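Local coordinates for protein phosphatidylserine synthase (Haemophilus influenzae, PDB 3HSI) that belongs, by its name and sequence, to the phospholipase D superfamily of enzymes, and is built of two mixed beta sheets with helices around them, at residues E258-Q261 with V262-D265; N383-A386 with W387-A391. All blocks are in the same frame, centred on the assembly; numbering follows the deposited sequence.

Interaction 1 (E258-Q261 with V262-D265); sequences ELNQ and VIED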
ATOM      1  N   GLU C 258       0.497 -17.637  -5.058  1.00 24.14           N
ATOM      2  CA  GLU C 258       1.215 -18.863  -5.364  1.00 24.86           C
ATOM      3  C   GLU C 258       2.685 -18.652  -5.772  1.00 24.37           C
ATOM      4  O   GLU C 258       3.570 -19.352  -5.284  1.00 25.02           O
ATOM      5  CB  GLU C 258       0.503 -19.700  -6.442  1.00 25.97           C
ATOM      6  CG  GLU C 258       1.239 -21.039  -6.628  1.00 29.30           C
ATOM      7  CD  GLU C 258       0.445 -22.094  -7.367  1.00 36.34           C
ATOM      8  OE1 GLU C 258       0.005 -21.819  -8.515  1.00 39.54           O
ATOM      9  OE2 GLU C 258       0.298 -23.212  -6.807  1.00 37.11           O
ATOM     10  N   LEU C 259       2.929 -17.695  -6.661  1.00 23.48           N
ATOM     11  CA  LEU C 259       4.274 -17.382  -7.089  1.00 22.65           C
ATOM     12  C   LEU C 259       5.184 -17.069  -5.912  1.00 22.44           C
ATOM     13  O   LEU C 259       6.244 -17.664  -5.780  1.00 21.61           O
ATOM     14  CB  LEU C 259       4.279 -16.227  -8.093  1.00 22.22           C
ATOM     15  CG  LEU C 259       5.671 -15.855  -8.633  1.00 23.69           C
ATOM     16  CD1 LEU C 259       6.400 -17.025  -9.345  1.00 23.75           C
ATOM     17  CD2 LEU C 259       5.577 -14.624  -9.540  1.00 25.52           C
ATOM     18  N   ASN C 260       4.753 -16.154  -5.048  1.00 21.61           N
ATOM     19  CA  ASN C 260       5.546 -15.855  -3.874  1.00 22.21           C
ATOM     20  C   ASN C 260       5.720 -16.994  -2.891  1.00 21.89           C
ATOM     21  O   ASN C 260       6.795 -17.155  -2.344  1.00 21.71           O
ATOM     22  CB  ASN C 260       5.052 -14.575  -3.215  1.00 22.51           C
ATOM     23  CG  ASN C 260       5.210 -13.396  -4.156  1.00 23.68           C
ATOM     24  OD1 ASN C 260       5.968 -13.471  -5.122  1.00 28.15           O
ATOM     25  ND2 ASN C 260       4.503 -12.340  -3.906  1.00 22.65           N
ATOM     26  N   GLN C 261       4.674 -17.786  -2.690  1.00 21.85           N
ATOM     27  CA  GLN C 261       4.784 -19.002  -1.881  1.00 23.15           C
ATOM     28  C   GLN C 261       5.829 -19.947  -2.476  1.00 21.85           C
ATOM     29  O   GLN C 261       6.651 -20.481  -1.746  1.00 22.60           O
ATOM     30  CB  GLN C 261       3.419 -19.711  -1.751  1.00 23.24           C
ATOM     31  CG  GLN C 261       2.596 -19.246  -0.562  1.00 30.08           C
ATOM     32  CD  GLN C 261       1.073 -19.450  -0.748  1.00 36.80           C
ATOM     33  OE1 GLN C 261       0.630 -20.289  -1.546  1.00 40.42           O
ATOM     34  NE2 GLN C 261       0.275 -18.659  -0.021  1.00 36.62           N
ATOM     35  N   VAL C 262       5.811 -20.135  -3.800  1.00 21.22           N
ATOM     36  CA  VAL C 262       6.832 -20.948  -4.459  1.00 20.60           C
ATOM     37  C   VAL C 262       8.262 -20.410  -4.295  1.00 20.96           C
ATOM     38  O   VAL C 262       9.181 -21.140  -3.941  1.00 20.75           O
ATOM     39  CB  VAL C 262       6.484 -21.215  -5.958  1.00 20.91           C
ATOM     40  CG1 VAL C 262       7.699 -21.745  -6.711  1.00 18.57           C
ATOM     41  CG2 VAL C 262       5.317 -22.214  -6.049  1.00 20.80           C
ATOM     42  N   ILE C 263       8.465 -19.126  -4.522  1.00 21.34           N
ATOM     43  CA  ILE C 263       9.786 -18.541  -4.265  1.00 21.85           C
ATOM     44  C   ILE C 263      10.274 -18.748  -2.804  1.00 22.12           C
ATOM     45  O   ILE C 263      11.415 -19.216  -2.556  1.00 20.47           O
ATOM     46  CB  ILE C 263       9.803 -17.044  -4.703  1.00 22.39           C
ATOM     47  CG1 ILE C 263       9.478 -16.967  -6.211  1.00 21.40           C
ATOM     48  CG2 ILE C 263      11.140 -16.373  -4.330  1.00 23.44           C
ATOM     49  CD1 ILE C 263       9.004 -15.563  -6.743  1.00 19.05           C
ATOM     50  N   GLU C 264       9.409 -18.434  -1.839  1.00 21.92           N
ATOM     51  CA  GLU C 264       9.757 -18.621  -0.433  1.00 22.93           C
ATOM     52  C   GLU C 264      10.132 -20.077  -0.187  1.00 23.12           C
ATOM     53  O   GLU C 264      11.115 -20.360   0.484  1.00 23.61           O
ATOM     54  CB  GLU C 264       8.605 -18.187   0.500  1.00 22.72           C
ATOM     55  CG  GLU C 264       8.254 -16.693   0.339  1.00 26.64           C
ATOM     56  CD  GLU C 264       7.085 -16.225   1.203  1.00 31.09           C
ATOM     57  OE1 GLU C 264       6.711 -16.966   2.130  1.00 33.57           O
ATOM     58  OE2 GLU C 264       6.542 -15.110   0.965  1.00 32.76           O
ATOM     59  N   ASP C 265       9.366 -20.994  -0.758  1.00 23.13           N
ATOM     60  CA  ASP C 265       9.642 -22.410  -0.577  1.00 24.30           C
ATOM     61  C   ASP C 265      10.903 -22.891  -1.318  1.00 23.06           C
ATOM     62  O   ASP C 265      11.582 -23.804  -0.853  1.00 22.79           O
ATOM     63  CB  ASP C 265       8.410 -23.259  -0.959  1.00 25.02           C
ATOM     64  CG  ASP C 265       7.237 -23.074   0.034  1.00 31.08           C
ATOM     65  OD1 ASP C 265       7.467 -22.551   1.166  1.00 37.13           O
ATOM     66  OD2 ASP C 265       6.089 -23.448  -0.300  1.00 32.54           O
TER
HETATM   67  O   HOH W   1       5.620 -20.535   1.263  1.00 39.30           O
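V262 N donates to E258 O at 2.8 Å, the first of four consecutive i to i+4 bonds in the opening turns of alpha helix 258-268. The next three run from I263 N to L259 O, from E264 N to N260 O and from D265 N to Q261 O. Q261 O has a second donor, a water that also gives a proton to D265 OD1 at 2.7 Å. This water ties the carboxylate of D265 back to the turn before it, while D265 OD2 takes a bond from N15. The carboxylate of E264 is held from outside the helix, by W387 NE1 and by a salt bridge to R216 of the second subunit. E264 CG turns back beside its own backbone N (chi1 -61°) and lies over the peptide oxygen of N260, with E264 CG 3.1 Å from N260 O. Packing follows on the buried side. L259 and V262 rest on L249 of strand 245-252. I263 reaches L287 of helix 285-296 and the ring of W387. Within the helix the L259 and I263 side chains cross at a slant, and I263 CD1 touches L259 CG at 3.8 Å.

Interaction 2 (N383-A386 with W387-A391); sequences NPRA and WRLDA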
ATOM      1  N   ASN C 383      11.383  -7.898  -4.771  1.00 24.77           N
ATOM      2  CA  ASN C 383      11.309  -6.721  -3.889  1.00 24.30           C
ATOM      3  C   ASN C 383       9.955  -6.638  -3.169  1.00 23.87           C
ATOM      4  O   ASN C 383       9.025  -7.324  -3.561  1.00 24.18           O
ATOM      5  CB  ASN C 383      11.626  -5.445  -4.692  1.00 24.15           C
ATOM      6  CG  ASN C 383      10.633  -5.163  -5.816  1.00 26.86           C
ATOM      7  OD1 ASN C 383       9.676  -5.912  -6.080  1.00 31.77           O
ATOM      8  ND2 ASN C 383      10.861  -4.064  -6.492  1.00 29.42           N
ATOM      9  N   PRO C 384       9.825  -5.796  -2.120  1.00 23.49           N
ATOM     10  CA  PRO C 384       8.512  -5.697  -1.466  1.00 23.38           C
ATOM     11  C   PRO C 384       7.304  -5.324  -2.361  1.00 24.06           C
ATOM     12  O   PRO C 384       6.206  -5.786  -2.057  1.00 23.05           O
ATOM     13  CB  PRO C 384       8.728  -4.615  -0.408  1.00 23.25           C
ATOM     14  CG  PRO C 384      10.254  -4.762  -0.106  1.00 23.04           C
ATOM     15  CD  PRO C 384      10.827  -4.944  -1.456  1.00 22.40           C
ATOM     16  N   ARG C 385       7.490  -4.504  -3.404  1.00 24.42           N
ATOM     17  CA  ARG C 385       6.421  -4.207  -4.413  1.00 25.76           C
ATOM     18  C   ARG C 385       5.853  -5.486  -5.010  1.00 25.62           C
ATOM     19  O   ARG C 385       4.630  -5.660  -5.125  1.00 25.48           O
ATOM     20  CB  ARG C 385       6.992  -3.458  -5.636  1.00 25.74           C
ATOM     21  CG  ARG C 385       7.143  -1.976  -5.521  1.00 28.54           C
ATOM     22  CD  ARG C 385       7.150  -1.364  -6.922  1.00 27.80           C
ATOM     23  NE  ARG C 385       5.801  -1.364  -7.497  1.00 27.01           N
ATOM     24  CZ  ARG C 385       4.850  -0.493  -7.178  1.00 28.40           C
ATOM     25  NH1 ARG C 385       5.091   0.451  -6.277  1.00 28.23           N
ATOM     26  NH2 ARG C 385       3.646  -0.571  -7.740  1.00 28.29           N
ATOM     27  N   ALA C 386       6.770  -6.342  -5.470  1.00 26.51           N
ATOM     28  CA  ALA C 386       6.422  -7.655  -6.026  1.00 26.87           C
ATOM     29  C   ALA C 386       5.666  -8.513  -4.998  1.00 27.20           C
ATOM     30  O   ALA C 386       4.761  -9.264  -5.351  1.00 27.58           O
ATOM     31  CB  ALA C 386       7.667  -8.361  -6.519  1.00 26.99           C
ATOM     32  N   TRP C 387       5.984  -8.362  -3.720  1.00 27.23           N
ATOM     33  CA  TRP C 387       5.300  -9.165  -2.694  1.00 27.38           C
ATOM     34  C   TRP C 387       3.908  -8.684  -2.291  1.00 27.97           C
ATOM     35  O   TRP C 387       3.190  -9.359  -1.525  1.00 28.95           O
ATOM     36  CB  TRP C 387       6.179  -9.306  -1.440  1.00 26.77           C
ATOM     37  CG  TRP C 387       6.740 -10.694  -1.303  1.00 26.70           C
ATOM     38  CD1 TRP C 387       6.474 -11.597  -0.306  1.00 24.25           C
ATOM     39  CD2 TRP C 387       7.642 -11.346  -2.210  1.00 23.77           C
ATOM     40  NE1 TRP C 387       7.159 -12.771  -0.541  1.00 25.13           N
ATOM     41  CE2 TRP C 387       7.878 -12.640  -1.705  1.00 24.89           C
ATOM     42  CE3 TRP C 387       8.251 -10.967  -3.419  1.00 25.24           C
ATOM     43  CZ2 TRP C 387       8.712 -13.558  -2.362  1.00 25.05           C
ATOM     44  CZ3 TRP C 387       9.069 -11.880  -4.074  1.00 23.90           C
ATOM     45  CH2 TRP C 387       9.300 -13.150  -3.539  1.00 23.99           C
ATOM     46  N   ARG C 388       3.498  -7.522  -2.772  1.00 27.17           N
ATOM     47  CA  ARG C 388       2.273  -6.982  -2.244  1.00 26.18           C
ATOM     48  C   ARG C 388       1.470  -6.267  -3.288  1.00 24.67           C
ATOM     49  O   ARG C 388       0.246  -6.362  -3.295  1.00 24.25           O
ATOM     50  CB  ARG C 388       2.614  -6.029  -1.083  1.00 26.89           C
ATOM     51  CG  ARG C 388       1.455  -5.510  -0.333  1.00 29.27           C
ATOM     52  CD  ARG C 388       1.918  -4.427   0.664  1.00 37.99           C
ATOM     53  NE  ARG C 388       2.525  -4.948   1.897  1.00 42.66           N
ATOM     54  CZ  ARG C 388       3.827  -5.202   2.076  1.00 47.84           C
ATOM     55  NH1 ARG C 388       4.709  -5.024   1.091  1.00 50.92           N
ATOM     56  NH2 ARG C 388       4.262  -5.658   3.249  1.00 48.97           N
ATOM     57  N   LEU C 389       2.149  -5.527  -4.155  1.00 23.44           N
ATOM     58  CA  LEU C 389       1.449  -4.612  -5.049  1.00 22.64           C
ATOM     59  C   LEU C 389       1.283  -5.125  -6.488  1.00 22.01           C
ATOM     60  O   LEU C 389       0.201  -4.994  -7.057  1.00 21.41           O
ATOM     61  CB  LEU C 389       2.109  -3.235  -5.043  1.00 22.45           C
ATOM     62  CG  LEU C 389       2.341  -2.618  -3.654  1.00 22.35           C
ATOM     63  CD1 LEU C 389       3.191  -1.354  -3.741  1.00 22.37           C
ATOM     64  CD2 LEU C 389       1.001  -2.333  -2.967  1.00 21.35           C
ATOM     65  N   ASP C 390       2.323  -5.719  -7.066  1.00 21.94           N
ATOM     66  CA  ASP C 390       2.320  -5.947  -8.544  1.00 21.75           C
ATOM     67  C   ASP C 390       1.810  -7.318  -8.991  1.00 21.74           C
ATOM     68  O   ASP C 390       1.810  -8.278  -8.214  1.00 20.99           O
ATOM     69  CB  ASP C 390       3.698  -5.683  -9.152  1.00 22.04           C
ATOM     70  CG  ASP C 390       4.222  -4.264  -8.879  1.00 22.82           C
ATOM     71  OD1 ASP C 390       3.431  -3.321  -8.693  1.00 26.69           O
ATOM     72  OD2 ASP C 390       5.451  -4.072  -8.878  1.00 26.68           O
ATOM     73  N   ALA C 391       1.361  -7.410 -10.242  1.00 21.69           N
ATOM     74  CA  ALA C 391       0.913  -8.691 -10.755  1.00 22.24           C
ATOM     75  C   ALA C 391       2.087  -9.350 -11.458  1.00 22.75           C
ATOM     76  O   ALA C 391       2.722  -8.753 -12.327  1.00 22.52           O
ATOM     77  CB  ALA C 391      -0.309  -8.538 -11.661  1.00 22.04           C
TER
HETATM   78  O   HOH W   2       1.899  -8.633  -5.408  1.00 21.96           O
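R385 and D390 meet side-on in a salt bridge that closes an irregular loop of the PLD-like domain. NE and NH2 of the guanidinium each take one carboxylate oxygen: R385 NH2 lies 2.9 Å from D390 OD1, on its syn lone pair, and R385 NE lies 3.1 Å from D390 OD2. The two planes are 34° apart, so the fit is not flat. The arginine chain bends at its third torsion (chi3 74°), which brings NE up to the carboxylate, on the syn side of OD2. L389 crosses R385 at about a right angle and sets CD1 over one guanidinium face, with L389 CD1 3.6 Å from R385 NH1. On the backbone, R385 O accepts from three nitrogens, those of R388, L389 and D390. The shortest is L389 N to R385 O at 2.7 Å. At the start of the loop N383 OD1 accepts from A386 N at 3.0 Å, an Asx motif. A water bridges A386 O and D390 O. R385 NH1 also bonds to the carbonyls of V137 and I457, and D390 OD1 accepts from V140 N. The loop lies between strands 374-378 and 391-398, and its W387 packs against helices 258-268 and 285-296.

Both interactions are largely buried, and they touch each other. Interaction 1 is one regular helix, held by evenly spaced backbone bonds, with L259 and V262 on the sheet and I263 turned to helix 285-296 and the loop. Interaction 2 is an irregular loop, where one carbonyl gathers several donors and a salt bridge links two residues five apart. They meet at W387, which lies against the helix of interaction 1. N260 lies against the backbone of A386 and W387. Strand 391-398 is shared, since it continues from the loop and its E392 and L396 pack on the helix. Both contacts also reach the second subunit, through E264 in one and W387 and R388 in the other.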